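Glycosyltransferase Gtf1 (Streptococcus pneumoniae, PDB 4PQG) is a bacterial glycosyltransferase with a GT-B type architecture of two Rossmann-like domains, elaborated by an extended antiparallel beta-sheet domain. Local coordinates at residues L223-R228 with A246-A251; F283-D288 with I308-V313; F329-A334 with P358-D363; K348-A353 with D385-K390. All coordinates share one frame; numbering follows the deposited sequence.

Contact 1 (L223-R228 with A246-A251); sequences LVILDR and AVVVHA. With NAG (2-acetamido-2-deoxy-beta-D-glucopyranose), chain D.
Three backbone hydrogen bonds pair Val224 and Leu226 with Ala246 and Val248, joining the parallel strands of one beta-alpha-beta unit. The straightest runs from Ala246 N to Val224 O (2.7 Å, 178° at the hydrogen). The closer apolar contacts lie on the face carrying Ile225 and Ala246. There CG2 of Ile225 meets CG2 of Val248 at 3.4 Å, tighter than usual carbon contact, while CD1 of Leu223 reaches Ala246 CB at 4.0 Å.

Toward the C-terminal ends of the two segments the chemistry turns polar. NE2 of His250 donates to OD1 of Asp227 (2.6 Å), approaching the anti side of the carboxylate 21° out of its plane. At the other ring nitrogen, ND1 of His250 is hydrogen-bonded to O6 of NAG at 2.8 Å. Val248 CG1 covers one ring face toward the rim. The ring is thus gripped at both nitrogens, which restrains its rotation and sets its ND1 edge toward the sugar, while Arg32 and Gln29, bonded to Asp227 OD2, position the carboxylate as a second shell.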
loop_
_atom_site.group_PDB
_atom_site.type_symbol
_atom_site.label_atom_id
_atom_site.label_comp_id
_atom_site.label_asym_id
_atom_site.label_seq_id
_atom_site.Cartn_x
_atom_site.Cartn_y
_atom_site.Cartn_z
ATOM N N LEU A 223 -12.704 15.824 9.143
ATOM C CA LEU A 223 -13.084 14.514 8.642
ATOM C C LEU A 223 -11.970 13.483 8.900
ATOM O O LEU A 223 -10.807 13.698 8.550
ATOM C CB LEU A 223 -13.380 14.586 7.138
ATOM C CG LEU A 223 -13.812 13.307 6.389
ATOM C CD1 LEU A 223 -15.023 12.619 7.026
ATOM C CD2 LEU A 223 -14.070 13.599 4.913
ATOM N N VAL A 224 -12.348 12.369 9.513
ATOM C CA VAL A 224 -11.442 11.229 9.687
ATOM C C VAL A 224 -11.861 10.159 8.674
ATOM O O VAL A 224 -13.009 9.705 8.666
ATOM C CB VAL A 224 -11.466 10.696 11.140
ATOM C CG1 VAL A 224 -10.611 9.438 11.284
ATOM C CG2 VAL A 224 -10.978 11.784 12.096
ATOM N N ILE A 225 -10.926 9.799 7.806
ATOM C CA ILE A 225 -11.141 8.746 6.828
ATOM C C ILE A 225 -10.284 7.547 7.220
ATOM O O ILE A 225 -9.050 7.630 7.284
ATOM C CB ILE A 225 -10.789 9.206 5.409
ATOM C CG1 ILE A 225 -11.592 10.469 5.054
ATOM C CG2 ILE A 225 -11.011 8.079 4.406
ATOM C CD1 ILE A 225 -11.248 11.084 3.719
ATOM N N LEU A 226 -10.964 6.440 7.457
ATOM C CA LEU A 226 -10.330 5.220 7.910
ATOM C C LEU A 226 -10.127 4.203 6.778
ATOM O O LEU A 226 -11.085 3.618 6.260
ATOM C CB LEU A 226 -11.175 4.622 9.024
ATOM C CG LEU A 226 -10.647 3.449 9.843
ATOM C CD1 LEU A 226 -9.292 3.780 10.440
ATOM C CD2 LEU A 226 -11.665 3.147 10.939
ATOM N N ASP A 227 -8.873 3.980 6.427
ATOM C CA ASP A 227 -8.534 3.023 5.371
ATOM C C ASP A 227 -8.314 1.593 5.856
ATOM O O ASP A 227 -8.827 0.628 5.252
ATOM C CB ASP A 227 -7.346 3.548 4.574
ATOM C CG ASP A 227 -7.751 4.694 3.682
ATOM O OD1 ASP A 227 -8.602 4.425 2.791
ATOM O OD2 ASP A 227 -7.273 5.841 3.890
ATOM N N ARG A 228 -7.564 1.469 6.943
ATOM C CA ARG A 228 -7.284 0.192 7.587
ATOM C C ARG A 228 -7.178 0.435 9.071
ATOM O O ARG A 228 -6.647 1.475 9.497
ATOM C CB ARG A 228 -5.943 -0.324 7.157
ATOM C CG ARG A 228 -5.907 -1.147 5.916
ATOM C CD ARG A 228 -4.593 -1.895 6.005
ATOM N NE ARG A 228 -3.777 -1.801 4.797
ATOM C CZ ARG A 228 -3.780 -2.725 3.848
ATOM N NH1 ARG A 228 -4.576 -3.785 3.971
ATOM N NH2 ARG A 228 -2.994 -2.588 2.786
ATOM N N ALA A 246 -15.528 8.742 8.175
ATOM C CA ALA A 246 -15.786 8.002 6.942
ATOM C C ALA A 246 -14.942 6.729 6.950
ATOM O O ALA A 246 -13.816 6.730 7.466
ATOM C CB ALA A 246 -15.458 8.863 5.726
ATOM N N VAL A 247 -15.507 5.645 6.422
ATOM C CA VAL A 247 -14.796 4.363 6.277
ATOM C C VAL A 247 -14.718 4.037 4.788
ATOM O O VAL A 247 -15.748 3.973 4.099
ATOM C CB VAL A 247 -15.494 3.214 7.037
ATOM C CG1 VAL A 247 -14.930 1.841 6.636
ATOM C CG2 VAL A 247 -15.402 3.438 8.543
ATOM N N VAL A 248 -13.498 3.865 4.287
ATOM C CA VAL A 248 -13.314 3.469 2.898
ATOM C C VAL A 248 -13.275 1.949 2.809
ATOM O O VAL A 248 -12.527 1.300 3.555
ATOM C CB VAL A 248 -12.036 4.066 2.300
ATOM C CG1 VAL A 248 -11.889 3.691 0.833
ATOM C CG2 VAL A 248 -12.065 5.576 2.425
ATOM N N VAL A 249 -14.104 1.411 1.916
ATOM C CA VAL A 249 -14.151 -0.015 1.617
ATOM C C VAL A 249 -13.252 -0.246 0.400
ATOM O O VAL A 249 -13.490 0.313 -0.669
ATOM C CB VAL A 249 -15.596 -0.480 1.321
ATOM C CG1 VAL A 249 -15.645 -1.980 1.036
ATOM C CG2 VAL A 249 -16.523 -0.110 2.476
ATOM N N HIS A 250 -12.193 -1.031 0.567
ATOM C CA HIS A 250 -11.203 -1.179 -0.513
ATOM C C HIS A 250 -11.335 -2.388 -1.409
ATOM O O HIS A 250 -11.255 -2.273 -2.647
ATOM C CB HIS A 250 -9.800 -1.099 0.057
ATOM C CG HIS A 250 -9.417 0.283 0.492
ATOM N ND1 HIS A 250 -9.035 1.230 -0.375
ATOM C CD2 HIS A 250 -9.379 0.861 1.752
ATOM C CE1 HIS A 250 -8.757 2.359 0.293
ATOM N NE2 HIS A 250 -8.954 2.127 1.600
ATOM N N ALA A 251 -11.522 -3.552 -0.807
ATOM C CA ALA A 251 -11.629 -4.795 -1.570
ATOM C C ALA A 251 -13.085 -5.280 -1.513
ATOM O O ALA A 251 -13.959 -4.573 -0.978
ATOM C CB ALA A 251 -10.683 -5.830 -0.970
HETATM C C1 NAG D . -7.348 -3.083 -3.063
HETATM C C2 NAG D . -8.279 -3.922 -3.928
HETATM C C3 NAG D . -8.145 -3.122 -5.231
HETATM C C4 NAG D . -8.381 -1.618 -5.017
HETATM C C5 NAG D . -7.552 -1.090 -3.814
HETATM C C6 NAG D . -7.658 0.411 -3.567
HETATM C C7 NAG D . -8.555 -6.315 -4.292
HETATM C C8 NAG D . -7.829 -7.610 -4.526
HETATM N N2 NAG D . -7.775 -5.257 -4.149
HETATM O O1 NAG D . -6.461 -3.672 -2.156
HETATM O O3 NAG D . -8.966 -3.641 -6.263
HETATM O O4 NAG D . -7.994 -0.943 -6.189
HETATM O O5 NAG D . -7.960 -1.868 -2.686
HETATM O O6 NAG D . -8.977 0.662 -3.140
HETATM O O7 NAG D . -9.795 -6.282 -4.231
#

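Contact 2 (F283-D288 with I308-V313); sequences FIVSTD and IVTIPV. With NAG (2-acetamido-2-deoxy-beta-D-glucopyranose), chain D.
Phe283, Ile284 and Val285 pair in parallel register with Ile308, Val309 and Thr310, the short strand axes inclined by 30°. Three backbone bonds hold them, Val309 N to Phe283 O (2.8 Å), Val285 N to Val309 O and Ile311 N to Val285 O. On one face, Ile284 and Val309 run side by side in the same direction, with their CG1 atoms 3.9 Å apart. Ile284 CG2, anti to its own N because chi1 is -52°, also reaches Ile311 CB at 3.8 Å. On the face of Val285 the contact turns polar at Thr310, whose OG1 donates to OD1 of Asp288 (2.9 Å), met on the anti side; Asn291 bonds the same hydroxyl oxygen. Val313 CG1 and CG2 each lie 3.4 Å from O6 of NAG.

The pair closes one edge of the seven-stranded parallel Rossmann-like sheet. Helix 288-301, N-capped by Thr287, packs on the Val285 and Ile308 face; Trp501 of helix 494-508 covers Ile284 and Ile311, and strand 244-248 continues the sheet beyond Phe283.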
loop_
_atom_site.group_PDB
_atom_site.type_symbol
_atom_site.label_atom_id
_atom_site.label_comp_id
_atom_site.label_asym_id
_atom_site.label_seq_id
_atom_site.Cartn_x
_atom_site.Cartn_y
_atom_site.Cartn_z
ATOM N N PHE A 283 -19.899 5.573 4.355
ATOM C CA PHE A 283 -18.940 4.652 3.758
ATOM C C PHE A 283 -18.624 5.108 2.338
ATOM O O PHE A 283 -19.498 5.641 1.643
ATOM C CB PHE A 283 -19.491 3.234 3.747
ATOM C CG PHE A 283 -19.694 2.646 5.121
ATOM C CD1 PHE A 283 -18.677 1.897 5.730
ATOM C CD2 PHE A 283 -20.894 2.826 5.810
ATOM C CE1 PHE A 283 -18.861 1.354 6.993
ATOM C CE2 PHE A 283 -21.082 2.285 7.071
ATOM C CZ PHE A 283 -20.062 1.541 7.659
ATOM N N ILE A 284 -17.370 4.917 1.927
ATOM C CA ILE A 284 -16.938 5.179 0.559
ATOM C C ILE A 284 -16.610 3.854 -0.147
ATOM O O ILE A 284 -15.865 3.026 0.396
ATOM C CB ILE A 284 -15.699 6.107 0.522
ATOM C CG1 ILE A 284 -15.937 7.374 1.356
ATOM C CG2 ILE A 284 -15.335 6.476 -0.915
ATOM C CD1 ILE A 284 -14.721 8.297 1.433
ATOM N N VAL A 285 -17.190 3.641 -1.331
ATOM C CA VAL A 285 -16.828 2.501 -2.199
ATOM C C VAL A 285 -16.406 2.993 -3.574
ATOM O O VAL A 285 -16.787 4.087 -3.970
ATOM C CB VAL A 285 -17.968 1.478 -2.380
ATOM C CG1 VAL A 285 -18.374 0.872 -1.049
ATOM C CG2 VAL A 285 -19.165 2.115 -3.081
ATOM N N SER A 286 -15.655 2.179 -4.321
ATOM C CA SER A 286 -15.110 2.630 -5.597
ATOM C C SER A 286 -16.045 2.539 -6.812
ATOM O O SER A 286 -15.817 3.224 -7.804
ATOM C CB SER A 286 -13.804 1.910 -5.916
ATOM O OG SER A 286 -12.798 2.286 -4.989
ATOM N N THR A 287 -17.046 1.670 -6.749
ATOM C CA THR A 287 -17.980 1.485 -7.868
ATOM C C THR A 287 -19.415 1.492 -7.393
ATOM O O THR A 287 -19.692 1.150 -6.246
ATOM C CB THR A 287 -17.761 0.153 -8.585
ATOM O OG1 THR A 287 -18.117 -0.919 -7.706
ATOM C CG2 THR A 287 -16.335 0.014 -9.051
ATOM N N ASP A 288 -20.333 1.846 -8.289
ATOM C CA ASP A 288 -21.758 1.815 -7.979
ATOM C C ASP A 288 -22.289 0.412 -7.734
ATOM O O ASP A 288 -23.234 0.251 -6.982
ATOM C CB ASP A 288 -22.593 2.465 -9.092
ATOM C CG ASP A 288 -22.506 3.978 -9.078
ATOM O OD1 ASP A 288 -22.407 4.573 -7.983
ATOM O OD2 ASP A 288 -22.538 4.566 -10.175
ATOM N N ILE A 308 -23.857 5.660 1.902
ATOM C CA ILE A 308 -22.768 5.051 1.131
ATOM C C ILE A 308 -22.551 5.866 -0.127
ATOM O O ILE A 308 -23.473 6.049 -0.910
ATOM C CB ILE A 308 -23.078 3.595 0.754
ATOM C CG1 ILE A 308 -23.340 2.746 2.003
ATOM C CG2 ILE A 308 -21.973 3.022 -0.119
ATOM C CD1 ILE A 308 -23.777 1.321 1.701
ATOM N N VAL A 309 -21.340 6.363 -0.320
ATOM C CA VAL A 309 -21.041 7.202 -1.477
ATOM C C VAL A 309 -20.031 6.486 -2.366
ATOM O O VAL A 309 -19.141 5.795 -1.863
ATOM C CB VAL A 309 -20.573 8.631 -1.070
ATOM C CG1 VAL A 309 -19.342 8.603 -0.190
ATOM C CG2 VAL A 309 -20.306 9.507 -2.291
ATOM N N THR A 310 -20.187 6.643 -3.679
ATOM C CA THR A 310 -19.262 6.077 -4.642
ATOM C C THR A 310 -18.217 7.103 -5.051
ATOM O O THR A 310 -18.533 8.104 -5.676
ATOM C CB THR A 310 -19.988 5.550 -5.887
ATOM O OG1 THR A 310 -20.907 4.513 -5.504
ATOM C CG2 THR A 310 -18.985 5.012 -6.908
ATOM N N ILE A 311 -16.962 6.855 -4.676
ATOM C CA ILE A 311 -15.859 7.699 -5.107
ATOM C C ILE A 311 -14.709 6.784 -5.487
ATOM O O ILE A 311 -14.163 6.092 -4.621
ATOM C CB ILE A 311 -15.386 8.683 -4.017
ATOM C CG1 ILE A 311 -16.566 9.390 -3.338
ATOM C CG2 ILE A 311 -14.399 9.684 -4.601
ATOM C CD1 ILE A 311 -16.174 10.091 -2.053
ATOM N N PRO A 312 -14.359 6.750 -6.784
ATOM C CA PRO A 312 -13.241 5.931 -7.262
ATOM C C PRO A 312 -11.975 6.265 -6.476
ATOM O O PRO A 312 -11.712 7.441 -6.238
ATOM C CB PRO A 312 -13.084 6.380 -8.707
ATOM C CG PRO A 312 -14.468 6.760 -9.121
ATOM C CD PRO A 312 -15.082 7.395 -7.905
ATOM N N VAL A 313 -11.212 5.234 -6.095
ATOM C CA VAL A 313 -9.967 5.386 -5.342
ATOM C C VAL A 313 -8.836 5.922 -6.213
ATOM O O VAL A 313 -7.791 6.322 -5.716
ATOM C CB VAL A 313 -9.510 4.066 -4.650
ATOM C CG1 VAL A 313 -10.448 3.690 -3.514
ATOM C CG2 VAL A 313 -9.365 2.917 -5.644
HETATM C C1 NAG D . -7.348 -3.083 -3.063
HETATM C C2 NAG D . -8.279 -3.922 -3.928
HETATM C C3 NAG D . -8.145 -3.122 -5.231
HETATM C C4 NAG D . -8.381 -1.618 -5.017
HETATM C C5 NAG D . -7.552 -1.090 -3.814
HETATM C C6 NAG D . -7.658 0.411 -3.567
HETATM C C7 NAG D . -8.555 -6.315 -4.292
HETATM C C8 NAG D . -7.829 -7.610 -4.526
HETATM N N2 NAG D . -7.775 -5.257 -4.149
HETATM O O1 NAG D . -6.461 -3.672 -2.156
HETATM O O3 NAG D . -8.966 -3.641 -6.263
HETATM O O4 NAG D . -7.994 -0.943 -6.189
HETATM O O5 NAG D . -7.960 -1.868 -2.686
HETATM O O6 NAG D . -8.977 0.662 -3.140
HETATM O O7 NAG D . -9.795 -6.282 -4.231
#

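Contact 3 (F329-A334 with P358-D363); sequences FSLITA and PELTFD
Leu331 and Leu360 cross at a slant, their nearest methyls being CD1 of Leu331 and CD2 of Leu360 at 3.8 Å. The same CD2 of Leu360 comes within 3.2 Å of Phe329 O. Phe362 has CG anti to its backbone N (chi1 -179°), which carries the ring alongside the neighbouring strand: its edge faces the backbone carbonyl carbons of Leu331 and Ile332, and CZ reaches CG2 of Thr333 at 3.6 Å. Where the pair begins, the ring of Phe329 lies obliquely against Glu359, whose aliphatic CB is 3.4 Å from CD2 of Phe329.

Beneath these side chains, four parallel-strand hydrogen bonds lock the register, from Thr361 N to Phe329 O through to Thr333 N to Asp363 O (3.1 Å). Leu331 O accepts twice, from Asp363 N (2.9 Å) and from a water (2.8 Å). Leu331, Leu360 and Phe362 thus give the face beneath helix 343-353 an apolar character, whereas on the opposite face Thr361 OG1 and the main-chain Leu331 O hold the water, and Asp363 OD2 bonds Tyr402 OH.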
loop_
_atom_site.group_PDB
_atom_site.type_symbol
_atom_site.label_atom_id
_atom_site.label_comp_id
_atom_site.label_asym_id
_atom_site.label_seq_id
_atom_site.Cartn_x
_atom_site.Cartn_y
_atom_site.Cartn_z
ATOM N N PHE A 329 3.332 -7.481 -29.941
ATOM C CA PHE A 329 3.037 -8.721 -29.217
ATOM C C PHE A 329 3.456 -8.673 -27.735
ATOM O O PHE A 329 3.581 -9.708 -27.091
ATOM C CB PHE A 329 3.673 -9.936 -29.912
ATOM C CG PHE A 329 3.292 -10.088 -31.367
ATOM C CD1 PHE A 329 2.053 -10.623 -31.733
ATOM C CD2 PHE A 329 4.177 -9.714 -32.372
ATOM C CE1 PHE A 329 1.708 -10.774 -33.073
ATOM C CE2 PHE A 329 3.841 -9.865 -33.713
ATOM C CZ PHE A 329 2.606 -10.398 -34.063
ATOM N N SER A 330 3.683 -7.477 -27.201
ATOM C CA SER A 330 4.105 -7.361 -25.797
ATOM C C SER A 330 2.915 -7.342 -24.827
ATOM O O SER A 330 1.970 -6.574 -25.002
ATOM C CB SER A 330 5.013 -6.141 -25.592
ATOM O OG SER A 330 4.316 -4.940 -25.841
ATOM N N LEU A 331 2.993 -8.187 -23.798
ATOM C CA LEU A 331 1.955 -8.288 -22.772
ATOM C C LEU A 331 2.483 -7.805 -21.411
ATOM O O LEU A 331 3.671 -7.911 -21.123
ATOM C CB LEU A 331 1.429 -9.735 -22.675
ATOM C CG LEU A 331 0.990 -10.408 -23.991
ATOM C CD1 LEU A 331 0.684 -11.886 -23.788
ATOM C CD2 LEU A 331 -0.196 -9.703 -24.622
ATOM N N ILE A 332 1.590 -7.263 -20.590
ATOM C CA ILE A 332 1.977 -6.747 -19.275
ATOM C C ILE A 332 0.928 -7.110 -18.205
ATOM O O ILE A 332 -0.260 -7.232 -18.514
ATOM C CB ILE A 332 2.290 -5.212 -19.339
ATOM C CG1 ILE A 332 2.726 -4.670 -17.964
ATOM C CG2 ILE A 332 1.114 -4.436 -19.913
ATOM C CD1 ILE A 332 3.028 -3.183 -17.965
ATOM N N THR A 333 1.392 -7.359 -16.978
ATOM C CA THR A 333 0.536 -7.351 -15.789
ATOM C C THR A 333 1.290 -6.653 -14.661
ATOM O O THR A 333 2.526 -6.594 -14.676
ATOM C CB THR A 333 0.031 -8.750 -15.367
ATOM O OG1 THR A 333 -1.095 -8.595 -14.497
ATOM C CG2 THR A 333 1.087 -9.553 -14.641
ATOM N N ALA A 334 0.548 -6.085 -13.718
ATOM C CA ALA A 334 1.162 -5.290 -12.646
ATOM C C ALA A 334 0.348 -5.477 -11.381
ATOM O O ALA A 334 -0.809 -5.061 -11.309
ATOM C CB ALA A 334 1.259 -3.814 -13.032
ATOM N N PRO A 358 4.921 -16.782 -31.707
ATOM C CA PRO A 358 6.251 -16.931 -31.106
ATOM C C PRO A 358 6.892 -15.600 -30.719
ATOM O O PRO A 358 7.920 -15.586 -30.048
ATOM C CB PRO A 358 7.066 -17.614 -32.219
ATOM C CG PRO A 358 6.360 -17.249 -33.480
ATOM C CD PRO A 358 4.904 -17.216 -33.120
ATOM N N GLU A 359 6.283 -14.499 -31.135
ATOM C CA GLU A 359 6.808 -13.167 -30.854
ATOM C C GLU A 359 6.332 -12.623 -29.486
ATOM O O GLU A 359 6.897 -11.661 -28.962
ATOM C CB GLU A 359 6.398 -12.220 -31.984
ATOM C CG GLU A 359 7.460 -11.210 -32.396
ATOM C CD GLU A 359 8.719 -11.860 -32.955
ATOM O OE1 GLU A 359 8.635 -12.968 -33.533
ATOM O OE2 GLU A 359 9.803 -11.259 -32.814
ATOM N N LEU A 360 5.293 -13.247 -28.929
ATOM C CA LEU A 360 4.735 -12.858 -27.630
ATOM C C LEU A 360 5.778 -12.649 -26.541
ATOM O O LEU A 360 6.648 -13.496 -26.350
ATOM C CB LEU A 360 3.753 -13.917 -27.134
ATOM C CG LEU A 360 2.301 -13.789 -27.563
ATOM C CD1 LEU A 360 1.476 -14.812 -26.788
ATOM C CD2 LEU A 360 1.782 -12.371 -27.346
ATOM N N THR A 361 5.683 -11.522 -25.833
ATOM C CA THR A 361 6.395 -11.364 -24.554
ATOM C C THR A 361 5.427 -10.963 -23.439
ATOM O O THR A 361 4.337 -10.475 -23.709
ATOM C CB THR A 361 7.527 -10.339 -24.613
ATOM O OG1 THR A 361 7.020 -9.125 -25.181
ATOM C CG2 THR A 361 8.716 -10.879 -25.431
ATOM N N PHE A 362 5.846 -11.179 -22.193
ATOM C CA PHE A 362 4.996 -10.977 -21.016
ATOM C C PHE A 362 5.876 -10.497 -19.882
ATOM O O PHE A 362 6.665 -11.265 -19.359
ATOM C CB PHE A 362 4.292 -12.296 -20.624
ATOM C CG PHE A 362 3.364 -12.188 -19.425
ATOM C CD1 PHE A 362 2.681 -11.001 -19.132
ATOM C CD2 PHE A 362 3.135 -13.296 -18.614
ATOM C CE1 PHE A 362 1.814 -10.922 -18.040
ATOM C CE2 PHE A 362 2.267 -13.219 -17.532
ATOM C CZ PHE A 362 1.607 -12.029 -17.245
ATOM N N ASP A 363 5.753 -9.212 -19.540
ATOM C CA ASP A 363 6.471 -8.623 -18.406
ATOM C C ASP A 363 5.568 -8.529 -17.190
ATOM O O ASP A 363 4.415 -8.094 -17.293
ATOM C CB ASP A 363 7.045 -7.248 -18.781
ATOM C CG ASP A 363 8.317 -7.354 -19.617
ATOM O OD1 ASP A 363 8.956 -8.439 -19.634
ATOM O OD2 ASP A 363 8.682 -6.341 -20.254
HETATM O O HOH W 1 5.979 -7.734 -22.663
#

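Contact 4 (K348-A353 with D385-K390); sequences KAVIEA and DYIQLK
Helix 343-353 packs on strands 330-334 and 361-365 of the six-stranded parallel sheet in the second Rossmann-like domain, and here its side chains reach the outermost strand, 387-391, and the residue leading into it. The nearest CA atoms, those of Val350 and Ile387, are 8.2 Å apart, so the contact is made by side chains, in one place against the helix main chain at Ile351 CA. Val350 and Ile387 slide past one another in opposite directions, with CG1 of the valine 4.0 Å from CD1 of the isoleucine. CD1 of Ile387 is shared, because CG1 of Ile351 meets it at 3.8 Å from a direction nearly perpendicular.

Tyr386 supplies the second point of contact. Its CG sits between the backbone N and carbonyl carbon (chi1 72°), and the ring reaches to the helix edge-on: Val350 CG1 is near the ring plane, 4.2 Å from CE1 of Tyr386, and OH of Tyr386 stands 3.4 Å from CA of Ile351.

Around this apolar patch, His354 stacks on the tyrosine ring. Phe362 of the adjoining strand 361-365 touches both Val350 and Ile387, and helix 371-380 contributes Ile377 beside Ile351 and Ile378 beside Ile387.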
loop_
_atom_site.group_PDB
_atom_site.type_symbol
_atom_site.label_atom_id
_atom_site.label_comp_id
_atom_site.label_asym_id
_atom_site.label_seq_id
_atom_site.Cartn_x
_atom_site.Cartn_y
_atom_site.Cartn_z
ATOM N N LYS A 348 1.234 -19.567 -17.574
ATOM C CA LYS A 348 0.864 -20.781 -18.340
ATOM C C LYS A 348 0.059 -20.505 -19.624
ATOM O O LYS A 348 0.246 -21.176 -20.651
ATOM C CB LYS A 348 0.133 -21.781 -17.445
ATOM C CG LYS A 348 0.972 -22.210 -16.248
ATOM C CD LYS A 348 0.419 -23.448 -15.569
ATOM C CE LYS A 348 1.392 -23.962 -14.521
ATOM N NZ LYS A 348 0.953 -25.302 -14.040
ATOM N N ALA A 349 -0.823 -19.508 -19.565
ATOM C CA ALA A 349 -1.578 -19.070 -20.731
ATOM C C ALA A 349 -0.655 -18.480 -21.795
ATOM O O ALA A 349 -0.804 -18.783 -22.994
ATOM C CB ALA A 349 -2.643 -18.062 -20.329
ATOM N N VAL A 350 0.299 -17.661 -21.356
ATOM C CA VAL A 350 1.253 -17.026 -22.263
ATOM C C VAL A 350 2.179 -18.064 -22.908
ATOM O O VAL A 350 2.412 -17.998 -24.110
ATOM C CB VAL A 350 2.029 -15.860 -21.596
ATOM C CG1 VAL A 350 3.118 -15.308 -22.512
ATOM C CG2 VAL A 350 1.059 -14.745 -21.235
ATOM N N ILE A 351 2.673 -19.023 -22.123
ATOM C CA ILE A 351 3.448 -20.158 -22.655
ATOM C C ILE A 351 2.696 -20.870 -23.784
ATOM O O ILE A 351 3.288 -21.217 -24.809
ATOM C CB ILE A 351 3.837 -21.174 -21.548
ATOM C CG1 ILE A 351 4.811 -20.532 -20.557
ATOM C CG2 ILE A 351 4.441 -22.458 -22.137
ATOM C CD1 ILE A 351 4.875 -21.272 -19.231
ATOM N N GLU A 352 1.397 -21.058 -23.588
ATOM C CA GLU A 352 0.542 -21.752 -24.537
ATOM C C GLU A 352 0.308 -20.910 -25.794
ATOM O O GLU A 352 0.474 -21.405 -26.914
ATOM C CB GLU A 352 -0.776 -22.137 -23.853
ATOM C CG GLU A 352 -1.762 -22.935 -24.690
ATOM C CD GLU A 352 -1.327 -24.375 -24.951
ATOM O OE1 GLU A 352 -0.477 -24.916 -24.203
ATOM O OE2 GLU A 352 -1.860 -24.966 -25.917
ATOM N N ALA A 353 -0.050 -19.641 -25.610
ATOM C CA ALA A 353 -0.295 -18.738 -26.731
ATOM C C ALA A 353 0.960 -18.549 -27.576
ATOM O O ALA A 353 0.877 -18.347 -28.794
ATOM C CB ALA A 353 -0.824 -17.396 -26.246
ATOM N N ASP A 385 13.343 -16.124 -21.889
ATOM C CA ASP A 385 13.630 -15.132 -22.915
ATOM C C ASP A 385 12.426 -14.273 -23.270
ATOM O O ASP A 385 12.592 -13.195 -23.836
ATOM C CB ASP A 385 14.226 -15.786 -24.176
ATOM C CG ASP A 385 15.670 -16.237 -23.974
ATOM O OD1 ASP A 385 16.308 -15.822 -22.975
ATOM O OD2 ASP A 385 16.170 -17.012 -24.818
ATOM N N TYR A 386 11.227 -14.736 -22.919
ATOM C CA TYR A 386 10.004 -14.003 -23.259
ATOM C C TYR A 386 9.016 -13.730 -22.108
ATOM O O TYR A 386 8.034 -12.995 -22.297
ATOM C CB TYR A 386 9.306 -14.650 -24.461
ATOM C CG TYR A 386 8.611 -15.981 -24.225
ATOM C CD1 TYR A 386 7.239 -16.035 -24.006
ATOM C CD2 TYR A 386 9.315 -17.189 -24.282
ATOM C CE1 TYR A 386 6.584 -17.245 -23.808
ATOM C CE2 TYR A 386 8.666 -18.411 -24.094
ATOM C CZ TYR A 386 7.300 -18.428 -23.859
ATOM O OH TYR A 386 6.633 -19.618 -23.673
ATOM N N ILE A 387 9.262 -14.333 -20.943
ATOM C CA ILE A 387 8.504 -14.029 -19.716
ATOM C C ILE A 387 9.481 -13.639 -18.601
ATOM O O ILE A 387 10.381 -14.426 -18.248
ATOM C CB ILE A 387 7.595 -15.200 -19.255
ATOM C CG1 ILE A 387 6.671 -15.649 -20.392
ATOM C CG2 ILE A 387 6.736 -14.781 -18.056
ATOM C CD1 ILE A 387 5.916 -16.941 -20.141
ATOM N N GLN A 388 9.309 -12.425 -18.064
ATOM C CA GLN A 388 10.230 -11.869 -17.059
ATOM C C GLN A 388 9.545 -11.103 -15.912
ATOM O O GLN A 388 8.531 -10.435 -16.110
ATOM C CB GLN A 388 11.284 -10.974 -17.721
ATOM C CG GLN A 388 12.340 -11.757 -18.490
ATOM C CD GLN A 388 13.103 -10.914 -19.495
ATOM O OE1 GLN A 388 13.069 -9.680 -19.454
ATOM N NE2 GLN A 388 13.797 -11.591 -20.423
ATOM N N LEU A 389 10.134 -11.230 -14.724
ATOM C CA LEU A 389 9.723 -10.506 -13.530
ATOM C C LEU A 389 10.548 -9.238 -13.454
ATOM O O LEU A 389 11.777 -9.278 -13.431
ATOM C CB LEU A 389 9.967 -11.352 -12.276
ATOM C CG LEU A 389 8.953 -12.407 -11.804
ATOM C CD1 LEU A 389 8.521 -13.344 -12.919
ATOM C CD2 LEU A 389 9.531 -13.208 -10.644
ATOM N N LYS A 390 9.862 -8.113 -13.412
ATOM C CA LYS A 390 10.528 -6.820 -13.476
ATOM C C LYS A 390 10.709 -6.172 -12.110
ATOM O O LYS A 390 11.405 -5.176 -12.002
ATOM C CB LYS A 390 9.752 -5.873 -14.391
ATOM C CG LYS A 390 9.511 -6.423 -15.792
ATOM C CD LYS A 390 10.817 -6.664 -16.543
ATOM C CE LYS A 390 11.272 -5.382 -17.218
ATOM N NZ LYS A 390 12.700 -5.482 -17.643
#

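How the contacts relate
Contacts 1 and 2 share the seven-stranded sheet, where neighbouring strands 244-248 and 282-285 join them through probable backbone hydrogen bonds between Val247, Val249 and Ile284; both also reach NAG. Contacts 3 and 4 belong to the other parallel sheet and touch through Phe362, Tyr386 and Gln388, their segments alternating along the chain. Contacts 1 and 3, centres 36 Å apart, are buried; contacts 2 and 4 are partly buried and involve edge strands. Contacts 1 to 3 are parallel strand pairs of beta-alpha-beta units held by backbone bonds, whereas contact 4 is apolar helix-on-sheet packing. A side-chain carboxylate bond joins two loop residues in contact 1, and a strand threonine to a helix's first turn in contact 2.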